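Local coordinates for protein enolase (alpha proteobacterium BAL199, PDB 3UGV) that probably catalyses magnesium-dependent proton abstraction beside a carboxylate of its substrate, as in other enolase-superfamily members, its exact substrate being unassigned, at residues Thr27-Lys32 and Glu64-Val69; Leu102-Ile107 and Ala134-Leu139; Asn164-Lys169 and Ala176-Leu181; Leu193-Gly198 and Thr220-Asp225. All blocks are in the same frame, centred on the assembly; numbering follows the deposited sequence.

Contact 1 (Thr27-Lys32 and Glu64-Val69); sequences TLTFRK and ETEEGV
A classic beta bulge marks this end of the hairpin of strands 30-47 and 52-65 in the N-terminal domain: Arg31 and Lys32 together face the single residue Glu64. Glu64 O takes a hydrogen bond from Arg31 N at 2.9 Å and a weak one from Lys32 N, while Glu64 N gives a nearly straight bond to Lys32 O at 2.8 Å. Phe30 and Thr65 follow as a non-hydrogen-bonded antiparallel pair. After Thr65 the strand 52-65 leaves the ladder through a type I turn from Thr65 to Gly68, within which Glu66 N still donates to Thr29 O at 2.9 Å.

Glu67 carries the pairing past the end of the strand. Its chain is bent at chi2 (74°) and folds back, so that OE1 receives Thr29 N at 2.8 Å on the syn side of the carboxylate, the donor standing 35° out of its plane. With an alanine here, Thr29 N would probably be left without this acceptor and residues 27-29 freer to lift from the turn. Leu28 CD1 meets Val69 CG2 at 4.0 Å, and both side chains pack on helix 123-142, Leu28 against Leu139 and both against Ala142.

Arg31, bent at chi3, sets its guanidinium between two glutamates in a salt-bridge network. NH2 makes a weak bond to Glu66 OE1, and Thr65 O lies over one face of the group. At the edge, Arg31 NH1 points in its own plane at Glu64 OE1, 3.1 Å away and nearly along the C-O axis, the guanidinium and carboxylate planes standing 82° apart.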
loop_
_atom_site.group_PDB
_atom_site.type_symbol
_atom_site.label_atom_id
_atom_site.label_comp_id
_atom_site.label_asym_id
_atom_site.label_seq_id
_atom_site.Cartn_x
_atom_site.Cartn_y
_atom_site.Cartn_z
ATOM N N THR F 27 3.471 -44.733 27.844
ATOM C CA THR F 27 2.820 -43.519 28.348
ATOM C C THR F 27 3.709 -42.696 29.291
ATOM O O THR F 27 4.506 -43.244 30.057
ATOM C CB THR F 27 1.469 -43.827 29.056
ATOM O OG1 THR F 27 1.711 -44.412 30.344
ATOM C CG2 THR F 27 0.609 -44.762 28.206
ATOM N N LEU F 28 3.552 -41.376 29.232
ATOM C CA LEU F 28 4.384 -40.452 29.997
ATOM C C LEU F 28 3.481 -39.458 30.727
ATOM O O LEU F 28 2.622 -38.823 30.112
ATOM C CB LEU F 28 5.334 -39.717 29.052
ATOM C CG LEU F 28 6.517 -38.980 29.673
ATOM C CD1 LEU F 28 7.411 -39.966 30.401
ATOM C CD2 LEU F 28 7.298 -38.221 28.602
ATOM N N THR F 29 3.668 -39.327 32.036
ATOM C CA THR F 29 2.714 -38.586 32.862
ATOM C C THR F 29 3.362 -37.645 33.876
ATOM O O THR F 29 4.252 -38.030 34.633
ATOM C CB THR F 29 1.752 -39.551 33.601
ATOM O OG1 THR F 29 0.941 -40.245 32.645
ATOM C CG2 THR F 29 0.845 -38.783 34.541
ATOM N N PHE F 30 2.874 -36.412 33.891
ATOM C CA PHE F 30 3.389 -35.348 34.744
ATOM C C PHE F 30 3.020 -35.558 36.220
ATOM O O PHE F 30 1.842 -35.653 36.563
ATOM C CB PHE F 30 2.814 -34.027 34.229
ATOM C CG PHE F 30 3.305 -32.801 34.948
ATOM C CD1 PHE F 30 2.676 -32.355 36.102
ATOM C CD2 PHE F 30 4.356 -32.064 34.439
ATOM C CE1 PHE F 30 3.114 -31.211 36.755
ATOM C CE2 PHE F 30 4.798 -30.912 35.085
ATOM C CZ PHE F 30 4.178 -30.489 36.244
ATOM N N ARG F 31 4.024 -35.629 37.091
ATOM C CA ARG F 31 3.772 -35.660 38.532
ATOM C C ARG F 31 3.914 -34.285 39.196
ATOM O O ARG F 31 2.967 -33.776 39.798
ATOM C CB ARG F 31 4.675 -36.672 39.243
ATOM C CG ARG F 31 4.473 -36.679 40.760
ATOM C CD ARG F 31 5.554 -37.456 41.491
ATOM N NE ARG F 31 5.332 -38.894 41.406
ATOM C CZ ARG F 31 6.305 -39.790 41.279
ATOM N NH1 ARG F 31 7.574 -39.395 41.216
ATOM N NH2 ARG F 31 6.006 -41.082 41.209
ATOM N N LYS F 32 5.099 -33.693 39.104
ATOM C CA LYS F 32 5.320 -32.364 39.670
ATOM C C LYS F 32 6.544 -31.630 39.105
ATOM O O LYS F 32 7.419 -32.230 38.472
ATOM C CB LYS F 32 5.412 -32.436 41.196
ATOM C CG LYS F 32 6.605 -33.200 41.721
ATOM C CD LYS F 32 6.956 -32.722 43.127
ATOM C CE LYS F 32 7.994 -33.619 43.792
ATOM N NZ LYS F 32 8.570 -32.975 45.006
ATOM N N GLU F 64 9.279 -34.140 37.516
ATOM C CA GLU F 64 9.163 -35.565 37.814
ATOM C C GLU F 64 7.996 -36.138 37.024
ATOM O O GLU F 64 6.946 -35.501 36.925
ATOM C CB GLU F 64 8.908 -35.797 39.307
ATOM C CG GLU F 64 10.018 -35.325 40.236
ATOM C CD GLU F 64 9.891 -35.885 41.654
ATOM O OE1 GLU F 64 9.006 -36.741 41.894
ATOM O OE2 GLU F 64 10.686 -35.468 42.528
ATOM N N THR F 65 8.172 -37.326 36.455
ATOM C CA THR F 65 7.035 -38.058 35.893
ATOM C C THR F 65 6.696 -39.265 36.762
ATOM O O THR F 65 7.538 -39.749 37.529
ATOM C CB THR F 65 7.282 -38.545 34.441
ATOM O OG1 THR F 65 8.536 -39.226 34.363
ATOM C CG2 THR F 65 7.288 -37.383 33.461
ATOM N N GLU F 66 5.460 -39.746 36.637
ATOM C CA GLU F 66 5.043 -40.978 37.294
ATOM C C GLU F 66 5.946 -42.150 36.906
ATOM O O GLU F 66 6.199 -43.047 37.711
ATOM C CB GLU F 66 3.590 -41.311 36.942
ATOM C CG GLU F 66 2.574 -40.280 37.405
ATOM C CD GLU F 66 2.492 -40.155 38.922
ATOM O OE1 GLU F 66 3.121 -40.970 39.631
ATOM O OE2 GLU F 66 1.793 -39.237 39.405
ATOM N N GLU F 67 6.430 -42.126 35.669
ATOM C CA GLU F 67 7.243 -43.201 35.108
ATOM C C GLU F 67 8.727 -43.063 35.457
ATOM O O GLU F 67 9.557 -43.848 34.985
ATOM C CB GLU F 67 7.077 -43.250 33.583
ATOM C CG GLU F 67 5.661 -43.549 33.098
ATOM C CD GLU F 67 4.708 -42.368 33.253
ATOM O OE1 GLU F 67 5.188 -41.216 33.378
ATOM O OE2 GLU F 67 3.476 -42.593 33.246
ATOM N N GLY F 68 9.060 -42.056 36.263
ATOM C CA GLY F 68 10.423 -41.878 36.739
ATOM C C GLY F 68 11.396 -41.192 35.792
ATOM O O GLY F 68 12.602 -41.178 36.043
ATOM N N VAL F 69 10.881 -40.627 34.702
ATOM C CA VAL F 69 11.705 -39.882 33.755
ATOM C C VAL F 69 11.827 -38.419 34.176
ATOM O O VAL F 69 10.828 -37.738 34.369
ATOM C CB VAL F 69 11.119 -39.950 32.344
ATOM C CG1 VAL F 69 12.054 -39.288 31.347
ATOM C CG2 VAL F 69 10.854 -41.405 31.956
#

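Contact 2 (Leu102-Ile107 and Ala134-Leu139); sequences LAPAEI and AVWDAL
Pro104, in the first turn of helix 104-114, comes closest to helix 123-142 at Val135, the two CA atoms 5.9 Å apart, with Ala103 just before it at the N-cap position. The proline ring is the wedge of the contact. Its CB lies over one face of the Trp136 indole, 3.5 Å from the centroid of the five-membered ring and 22° off the ring normal, a CH-pi contact. The same pyrrolidine ring turns CG to Val135 CG1 at 3.7 Å and also to Leu139 CD2, which meets it at about a right angle.

Leu102 comes in from the chain before the helix. With its CG anti to the backbone N (chi1 -158°), it slides past Val135 in the opposite direction and pushes CD1 to 3.5 Å from Val135 CG1, closer than usual van der Waals contact. CD1 goes on to touch Ala138 CB at 3.9 Å. Ile107 approaches Val135 differently, tip to tip, with CD1 at 4.1 Å from CG2. Val135 is thus met by Leu102, Pro104 and Ile107.

The Trp136 indole also touches Leu151 of a neighbouring subunit, and its NE1 is hydrogen-bonded to Ser308. Putting an alanine here would probably take the flat surface from under Pro104, open a gap between the two helices and leave Ser308 without its indole partner. No hydrogen bond crosses between the two segments, and the touching residues are all buried, so the first turn of helix 104-114 is held on helix 123-142 by fit and apolar contact.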
loop_
_atom_site.group_PDB
_atom_site.type_symbol
_atom_site.label_atom_id
_atom_site.label_comp_id
_atom_site.label_asym_id
_atom_site.label_seq_id
_atom_site.Cartn_x
_atom_site.Cartn_y
_atom_site.Cartn_z
ATOM N N LEU F 102 2.372 -35.863 29.967
ATOM C CA LEU F 102 3.553 -35.038 29.780
ATOM C C LEU F 102 3.711 -34.797 28.281
ATOM O O LEU F 102 4.545 -35.424 27.627
ATOM C CB LEU F 102 4.781 -35.749 30.347
ATOM C CG LEU F 102 6.030 -34.960 30.747
ATOM C CD1 LEU F 102 6.856 -34.613 29.539
ATOM C CD2 LEU F 102 5.664 -33.722 31.557
ATOM N N ALA F 103 2.886 -33.895 27.746
ATOM C CA ALA F 103 2.855 -33.596 26.318
ATOM C C ALA F 103 3.047 -32.102 26.083
ATOM O O ALA F 103 2.137 -31.317 26.344
ATOM C CB ALA F 103 1.540 -34.055 25.719
ATOM N N PRO F 104 4.234 -31.711 25.575
ATOM C CA PRO F 104 4.654 -30.308 25.455
ATOM C C PRO F 104 3.572 -29.435 24.852
ATOM O O PRO F 104 3.175 -28.442 25.450
ATOM C CB PRO F 104 5.847 -30.381 24.500
ATOM C CG PRO F 104 6.432 -31.699 24.755
ATOM C CD PRO F 104 5.276 -32.630 25.082
ATOM N N ALA F 105 3.095 -29.823 23.678
ATOM C CA ALA F 105 2.149 -29.009 22.934
ATOM C C ALA F 105 0.821 -28.807 23.659
ATOM O O ALA F 105 0.263 -27.710 23.642
ATOM C CB ALA F 105 1.928 -29.597 21.562
ATOM N N GLU F 106 0.314 -29.856 24.297
ATOM C CA GLU F 106 -0.933 -29.726 25.037
ATOM C C GLU F 106 -0.718 -28.825 26.240
ATOM O O GLU F 106 -1.571 -28.013 26.588
ATOM C CB GLU F 106 -1.467 -31.098 25.457
ATOM C CG GLU F 106 -1.781 -31.990 24.257
ATOM C CD GLU F 106 -2.529 -33.266 24.611
ATOM O OE1 GLU F 106 -2.813 -33.500 25.810
ATOM O OE2 GLU F 106 -2.833 -34.037 23.671
ATOM N N ILE F 107 0.448 -28.960 26.855
ATOM C CA ILE F 107 0.779 -28.200 28.045
ATOM C C ILE F 107 1.020 -26.720 27.741
ATOM O O ILE F 107 0.617 -25.853 28.509
ATOM C CB ILE F 107 2.008 -28.795 28.732
ATOM C CG1 ILE F 107 1.664 -30.165 29.321
ATOM C CG2 ILE F 107 2.529 -27.855 29.791
ATOM C CD1 ILE F 107 2.801 -30.811 30.110
ATOM N N ALA F 134 11.644 -27.639 30.069
ATOM C CA ALA F 134 11.766 -28.809 30.935
ATOM C C ALA F 134 10.991 -30.004 30.383
ATOM O O ALA F 134 11.497 -31.125 30.340
ATOM C CB ALA F 134 11.285 -28.483 32.343
ATOM N N VAL F 135 9.757 -29.761 29.965
ATOM C CA VAL F 135 8.898 -30.839 29.499
ATOM C C VAL F 135 9.434 -31.474 28.213
ATOM O O VAL F 135 9.342 -32.684 28.013
ATOM C CB VAL F 135 7.448 -30.349 29.321
ATOM C CG1 VAL F 135 6.648 -31.314 28.474
ATOM C CG2 VAL F 135 6.808 -30.181 30.675
ATOM N N TRP F 136 10.009 -30.661 27.342
ATOM C CA TRP F 136 10.563 -31.200 26.116
ATOM C C TRP F 136 11.802 -32.016 26.447
ATOM O O TRP F 136 12.086 -33.012 25.784
ATOM C CB TRP F 136 10.936 -30.087 25.140
ATOM C CG TRP F 136 9.845 -29.667 24.207
ATOM C CD1 TRP F 136 9.105 -28.522 24.280
ATOM C CD2 TRP F 136 9.384 -30.369 23.044
ATOM N NE1 TRP F 136 8.208 -28.472 23.247
ATOM C CE2 TRP F 136 8.360 -29.588 22.466
ATOM C CE3 TRP F 136 9.734 -31.578 22.437
ATOM C CZ2 TRP F 136 7.684 -29.977 21.308
ATOM C CZ3 TRP F 136 9.055 -31.967 21.281
ATOM C CH2 TRP F 136 8.046 -31.167 20.731
ATOM N N ASP F 137 12.553 -31.580 27.456
ATOM C CA ASP F 137 13.729 -32.330 27.871
ATOM C C ASP F 137 13.290 -33.682 28.397
ATOM O O ASP F 137 13.899 -34.700 28.079
ATOM C CB ASP F 137 14.549 -31.592 28.935
ATOM C CG ASP F 137 15.714 -32.428 29.455
ATOM O OD1 ASP F 137 16.657 -32.705 28.676
ATOM O OD2 ASP F 137 15.684 -32.812 30.643
ATOM N N ALA F 138 12.231 -33.691 29.200
ATOM C CA ALA F 138 11.691 -34.952 29.721
ATOM C C ALA F 138 11.231 -35.903 28.601
ATOM O O ALA F 138 11.556 -37.084 28.614
ATOM C CB ALA F 138 10.562 -34.691 30.727
ATOM N N LEU F 139 10.491 -35.377 27.626
ATOM C CA LEU F 139 10.018 -36.177 26.502
ATOM C C LEU F 139 11.185 -36.769 25.726
ATOM O O LEU F 139 11.150 -37.919 25.322
ATOM C CB LEU F 139 9.130 -35.333 25.576
ATOM C CG LEU F 139 8.477 -36.019 24.379
ATOM C CD1 LEU F 139 7.416 -37.034 24.810
ATOM C CD2 LEU F 139 7.857 -34.965 23.477
#

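Contact 3 (Asn164-Lys169 and Ala176-Leu181); sequences NGLWLK and AEAVEL
Glu177 and Leu166 make the main polar contact between the loop after strand 157-162 and helix 171-183. The glutamate is extended, with CG anti to the backbone N (chi1 179°), and reaches straight out from the helix to the loop backbone. OE2 accepts Leu166 N at 2.8 Å, the donor lying nearly along the C-O axis. That oxygen also accepts a hydrogen bond from water 1 at 2.7 Å, and the water in turn accepts one from Trp167 N, so one carboxylate oxygen serves two successive amides, one directly and one through water.

The charged contact uses the other oxygen. Lys169, bent at chi3, brings NZ to 3.2 Å from Glu177 OE1, approaching 60° out of the carboxylate plane. Arg44 adds a long, weak ion pair to the same oxygen. The carboxylate is thus gripped at both oxygens and its rotation is well fixed. Gly165 passes close by, with its CA 3.6 Å from Glu177 OE2, where a beta carbon would collide with that oxygen.

The apolar contacts involve Ala178, next to Glu177, and Leu181, one turn further on. Leu166 and Leu181 slide past each other in opposite directions, CG of the first 3.6 Å from CD1 of the second. Leu166 CD2 rests against Ala178, 4.0 Å from its CB, and Leu181 CD2 touches Asn164 CB.

Beyond the segments, Leu166 packs on Leu193 and Leu195 of strand 192-196, and Ala178 on Val212 and Val216 of helix 202-216, so the loop lies between helix 171-183 and strand 192-196, and the helix itself packs on helix 202-216.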
loop_
_atom_site.group_PDB
_atom_site.type_symbol
_atom_site.label_atom_id
_atom_site.label_comp_id
_atom_site.label_asym_id
_atom_site.label_seq_id
_atom_site.Cartn_x
_atom_site.Cartn_y
_atom_site.Cartn_z
ATOM N N ASN F 164 30.119 -12.998 26.097
ATOM C CA ASN F 164 30.492 -12.912 27.512
ATOM C C ASN F 164 30.753 -11.497 28.045
ATOM O O ASN F 164 30.562 -11.246 29.234
ATOM C CB ASN F 164 31.713 -13.767 27.809
ATOM C CG ASN F 164 31.359 -15.147 28.324
ATOM O OD1 ASN F 164 30.226 -15.413 28.746
ATOM N ND2 ASN F 164 32.346 -16.037 28.309
ATOM N N GLY F 165 31.204 -10.582 27.188
ATOM C CA GLY F 165 31.616 -9.268 27.667
ATOM C C GLY F 165 31.664 -8.138 26.649
ATOM O O GLY F 165 30.711 -7.913 25.914
ATOM N N LEU F 166 32.784 -7.421 26.610
ATOM C CA LEU F 166 32.897 -6.207 25.805
ATOM C C LEU F 166 31.796 -5.210 26.179
ATOM O O LEU F 166 31.107 -4.649 25.306
ATOM C CB LEU F 166 32.875 -6.526 24.306
ATOM C CG LEU F 166 33.870 -7.615 23.875
ATOM C CD1 LEU F 166 33.907 -7.765 22.360
ATOM C CD2 LEU F 166 35.262 -7.292 24.409
ATOM N N TRP F 167 31.641 -5.002 27.487
ATOM C CA TRP F 167 30.684 -4.033 28.018
ATOM C C TRP F 167 31.270 -2.631 27.890
ATOM O O TRP F 167 32.283 -2.458 27.220
ATOM C CB TRP F 167 30.304 -4.370 29.464
ATOM C CG TRP F 167 29.432 -5.580 29.534
ATOM C CD1 TRP F 167 29.785 -6.834 29.949
ATOM C CD2 TRP F 167 28.064 -5.661 29.129
ATOM N NE1 TRP F 167 28.713 -7.686 29.834
ATOM C CE2 TRP F 167 27.645 -6.986 29.335
ATOM C CE3 TRP F 167 27.149 -4.734 28.619
ATOM C CZ2 TRP F 167 26.348 -7.406 29.058
ATOM C CZ3 TRP F 167 25.873 -5.151 28.337
ATOM C CH2 TRP F 167 25.482 -6.477 28.555
ATOM N N LEU F 168 30.637 -1.635 28.510
ATOM C CA LEU F 168 30.970 -0.230 28.223
ATOM C C LEU F 168 32.180 0.317 28.977
ATOM O O LEU F 168 32.121 1.400 29.554
ATOM C CB LEU F 168 29.744 0.685 28.404
ATOM C CG LEU F 168 28.545 0.320 27.501
ATOM C CD1 LEU F 168 27.485 1.432 27.423
ATOM C CD2 LEU F 168 29.015 -0.052 26.098
ATOM N N LYS F 169 33.279 -0.435 28.950
ATOM C CA LYS F 169 34.548 -0.002 29.530
ATOM C C LYS F 169 35.362 0.783 28.505
ATOM O O LYS F 169 34.863 1.118 27.431
ATOM C CB LYS F 169 35.331 -1.213 30.036
ATOM C CG LYS F 169 34.557 -2.023 31.087
ATOM C CD LYS F 169 35.370 -3.190 31.614
ATOM C CE LYS F 169 35.698 -4.177 30.501
ATOM N NZ LYS F 169 36.583 -5.284 30.978
ATOM N N ALA F 176 41.579 -5.597 25.005
ATOM C CA ALA F 176 42.319 -6.665 25.678
ATOM C C ALA F 176 41.389 -7.830 25.990
ATOM O O ALA F 176 41.752 -8.986 25.824
ATOM C CB ALA F 176 42.970 -6.158 26.944
ATOM N N GLU F 177 40.174 -7.508 26.415
ATOM C CA GLU F 177 39.192 -8.521 26.731
ATOM C C GLU F 177 38.734 -9.261 25.475
ATOM O O GLU F 177 38.431 -10.452 25.526
ATOM C CB GLU F 177 38.007 -7.882 27.435
ATOM C CG GLU F 177 36.919 -8.868 27.780
ATOM C CD GLU F 177 35.955 -8.325 28.819
ATOM O OE1 GLU F 177 36.309 -8.351 30.022
ATOM O OE2 GLU F 177 34.850 -7.870 28.436
ATOM N N ALA F 178 38.688 -8.556 24.348
ATOM C CA ALA F 178 38.334 -9.190 23.082
ATOM C C ALA F 178 39.301 -10.342 22.733
ATOM O O ALA F 178 38.866 -11.412 22.280
ATOM C CB ALA F 178 38.288 -8.163 21.967
ATOM N N VAL F 179 40.600 -10.130 22.955
ATOM C CA VAL F 179 41.593 -11.187 22.722
ATOM C C VAL F 179 41.255 -12.434 23.557
ATOM O O VAL F 179 41.279 -13.551 23.041
ATOM C CB VAL F 179 43.065 -10.713 22.991
ATOM C CG1 VAL F 179 44.078 -11.858 22.759
ATOM C CG2 VAL F 179 43.427 -9.502 22.133
ATOM N N GLU F 180 40.938 -12.230 24.838
ATOM C CA GLU F 180 40.503 -13.312 25.734
ATOM C C GLU F 180 39.247 -14.005 25.202
ATOM O O GLU F 180 39.246 -15.216 24.994
ATOM C CB GLU F 180 40.182 -12.789 27.138
ATOM C CG GLU F 180 41.345 -12.464 28.073
ATOM C CD GLU F 180 40.839 -11.918 29.428
ATOM O OE1 GLU F 180 40.447 -12.724 30.306
ATOM O OE2 GLU F 180 40.811 -10.678 29.610
ATOM N N LEU F 181 38.172 -13.241 24.996
ATOM C CA LEU F 181 36.911 -13.828 24.537
ATOM C C LEU F 181 37.074 -14.624 23.245
ATOM O O LEU F 181 36.522 -15.712 23.118
ATOM C CB LEU F 181 35.845 -12.762 24.331
ATOM C CG LEU F 181 35.545 -11.806 25.475
ATOM C CD1 LEU F 181 34.308 -11.005 25.116
ATOM C CD2 LEU F 181 35.353 -12.577 26.760
HETATM O O HOH W 1 32.982 -6.366 29.683
#

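Contact 4 (Leu193-Gly198 and Thr220-Asp225); sequences LKLRMG and TALMVD. With MG (magnesium ion), chain B.
Asp225 and Lys194 cross obliquely on the face of the sheet that looks at the magnesium ion. Asp225 has CG anti to its backbone N (chi1 -163°), which turns the carboxylate to the metal and puts OD2 on it at 2.0 Å. Glu251, Glu277 and three waters complete the six ligands. Where they cross, Lys194 CD comes 3.9 Å from Asp225 CB; Lys194 NZ bonds the metal-bound water 2 and forms salt bridges with Glu251 and Glu347. Asp225 OD1 is held by Asn227 N, which steadies the turn of the carboxylate.

Arg196 shares this face. Lys194 CD sits 3.6 Å above its guanidinium plane, while water 3 meets the edge, accepting from Arg196 NE at 2.9 Å; NH1 bonds the carbonyls of Gly165 and Ser163.

These are two neighbouring strands of the beta/alpha barrel, joined as a beta-alpha-beta unit through helix 202-216 and running parallel at 37° between their directions. The ladder is regular: Leu195 N gives a short bond of 2.6 Å to Met223 O, and Asp225 N returns one to Leu195 O. Met197 N closes the ladder on Asp225 O at 3.1 Å.

The other face is apolar and turned to the helices, with Leu195 and Leu222 both packed on helix 202-216. Leu195 and Val224 lie side by side, pointing the same way. Met197, extended beyond CG, crosses Val224 at about a right angle, with CE 3.6 Å from CG2. At the far end Leu193 CG meets Thr220 CG2 at 3.9 Å.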
loop_
_atom_site.group_PDB
_atom_site.type_symbol
_atom_site.label_atom_id
_atom_site.label_comp_id
_atom_site.label_asym_id
_atom_site.label_seq_id
_atom_site.Cartn_x
_atom_site.Cartn_y
_atom_site.Cartn_z
ATOM N N LEU F 193 32.178 -11.762 17.897
ATOM C CA LEU F 193 32.144 -11.282 19.275
ATOM C C LEU F 193 30.974 -10.316 19.347
ATOM O O LEU F 193 30.754 -9.566 18.405
ATOM C CB LEU F 193 33.437 -10.511 19.592
ATOM C CG LEU F 193 34.751 -11.286 19.508
ATOM C CD1 LEU F 193 35.926 -10.360 19.715
ATOM C CD2 LEU F 193 34.773 -12.390 20.555
ATOM N N LYS F 194 30.218 -10.318 20.439
ATOM C CA LYS F 194 29.264 -9.234 20.648
ATOM C C LYS F 194 29.931 -8.039 21.316
ATOM O O LYS F 194 30.539 -8.163 22.375
ATOM C CB LYS F 194 28.053 -9.670 21.473
ATOM C CG LYS F 194 27.099 -8.496 21.743
ATOM C CD LYS F 194 25.712 -8.966 22.049
ATOM C CE LYS F 194 24.994 -9.366 20.784
ATOM N NZ LYS F 194 23.753 -10.100 21.131
ATOM N N LEU F 195 29.785 -6.874 20.700
ATOM C CA LEU F 195 30.363 -5.647 21.218
ATOM C C LEU F 195 29.235 -4.700 21.664
ATOM O O LEU F 195 28.354 -4.359 20.875
ATOM C CB LEU F 195 31.229 -4.998 20.130
ATOM C CG LEU F 195 31.855 -3.650 20.447
ATOM C CD1 LEU F 195 32.843 -3.831 21.568
ATOM C CD2 LEU F 195 32.520 -3.055 19.225
ATOM N N ARG F 196 29.246 -4.282 22.929
ATOM C CA ARG F 196 28.206 -3.369 23.396
ATOM C C ARG F 196 28.576 -1.917 23.106
ATOM O O ARG F 196 29.735 -1.513 23.236
ATOM C CB ARG F 196 27.907 -3.561 24.882
ATOM C CG ARG F 196 26.959 -4.718 25.196
ATOM C CD ARG F 196 27.638 -6.093 25.216
ATOM N NE ARG F 196 26.658 -7.166 25.413
ATOM C CZ ARG F 196 26.959 -8.418 25.759
ATOM N NH1 ARG F 196 28.227 -8.759 25.953
ATOM N NH2 ARG F 196 25.996 -9.332 25.919
ATOM N N MET F 197 27.582 -1.141 22.695
ATOM C CA MET F 197 27.776 0.280 22.424
ATOM C C MET F 197 26.735 1.117 23.171
ATOM O O MET F 197 25.742 0.596 23.692
ATOM C CB MET F 197 27.694 0.567 20.924
ATOM C CG MET F 197 28.905 0.053 20.109
ATOM S SD MET F 197 29.042 0.905 18.507
ATOM C CE MET F 197 30.541 0.194 17.839
ATOM N N GLY F 198 26.970 2.418 23.223
ATOM C CA GLY F 198 26.073 3.320 23.916
ATOM C C GLY F 198 26.773 4.200 24.938
ATOM O O GLY F 198 26.163 4.623 25.914
ATOM N N THR F 220 37.272 -11.404 12.283
ATOM C CA THR F 220 36.352 -11.615 13.390
ATOM C C THR F 220 35.164 -10.683 13.207
ATOM O O THR F 220 35.331 -9.462 13.174
ATOM C CB THR F 220 37.007 -11.289 14.752
ATOM O OG1 THR F 220 38.191 -12.076 14.922
ATOM C CG2 THR F 220 36.059 -11.597 15.881
ATOM N N ALA F 221 33.972 -11.266 13.069
ATOM C CA ALA F 221 32.744 -10.504 12.944
ATOM C C ALA F 221 32.460 -9.812 14.266
ATOM O O ALA F 221 32.677 -10.406 15.325
ATOM C CB ALA F 221 31.587 -11.433 12.571
ATOM N N LEU F 222 31.998 -8.560 14.204
ATOM C CA LEU F 222 31.502 -7.847 15.390
ATOM C C LEU F 222 30.000 -7.583 15.308
ATOM O O LEU F 222 29.502 -6.996 14.340
ATOM C CB LEU F 222 32.227 -6.521 15.597
ATOM C CG LEU F 222 33.733 -6.605 15.788
ATOM C CD1 LEU F 222 34.289 -5.206 15.972
ATOM C CD2 LEU F 222 34.054 -7.471 16.988
ATOM N N MET F 223 29.280 -8.047 16.317
ATOM C CA MET F 223 27.855 -7.786 16.430
ATOM C C MET F 223 27.716 -6.691 17.468
ATOM O O MET F 223 28.242 -6.795 18.566
ATOM C CB MET F 223 27.109 -9.039 16.899
ATOM C CG MET F 223 27.057 -10.193 15.907
ATOM S SD MET F 223 28.664 -10.984 15.604
ATOM C CE MET F 223 28.106 -12.663 15.285
ATOM N N VAL F 224 27.023 -5.626 17.132
ATOM C CA VAL F 224 26.921 -4.518 18.056
ATOM C C VAL F 224 25.519 -4.443 18.647
ATOM O O VAL F 224 24.524 -4.526 17.925
ATOM C CB VAL F 224 27.324 -3.198 17.374
ATOM C CG1 VAL F 224 26.535 -2.010 17.933
ATOM C CG2 VAL F 224 28.831 -2.986 17.501
ATOM N N ASP F 225 25.452 -4.307 19.966
ATOM C CA ASP F 225 24.178 -4.241 20.674
ATOM C C ASP F 225 24.075 -2.962 21.491
ATOM O O ASP F 225 24.948 -2.677 22.319
ATOM C CB ASP F 225 24.037 -5.436 21.615
ATOM C CG ASP F 225 22.595 -5.656 22.075
ATOM O OD1 ASP F 225 21.777 -4.696 22.105
ATOM O OD2 ASP F 225 22.278 -6.808 22.399
HETATM MG MG MG B . 20.843 -8.106 22.796
HETATM O O HOH W 2 21.803 -9.785 23.616
HETATM O O HOH W 3 23.748 -7.069 25.002
HETATM O O HOH W 4 20.674 -7.608 24.815
HETATM O O HOH W 5 19.726 -6.339 22.467
#

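How the contacts relate
The four contacts follow one another along the chain and fall into two clusters. Contacts 1 and 2, with centres about 11 Å apart, belong to the N-terminal domain; Leu102 joins them, its N probably bonded to Leu28 O and its side chain packed on Phe30 and Thr65. Contacts 3 and 4, about 10 Å apart, lie across the chain's centre in the barrel, where Leu166 O probably accepts Arg196 N and Trp167 and Leu168 pack on Arg196. Between clusters the centres are 35 to 44 Å apart. The strand next to the one bearing the metal ligand Asp225 is therefore bonded to the loop of contact 3, whereas contacts 1 and 2 pack the distant sheet and helices of the other domain.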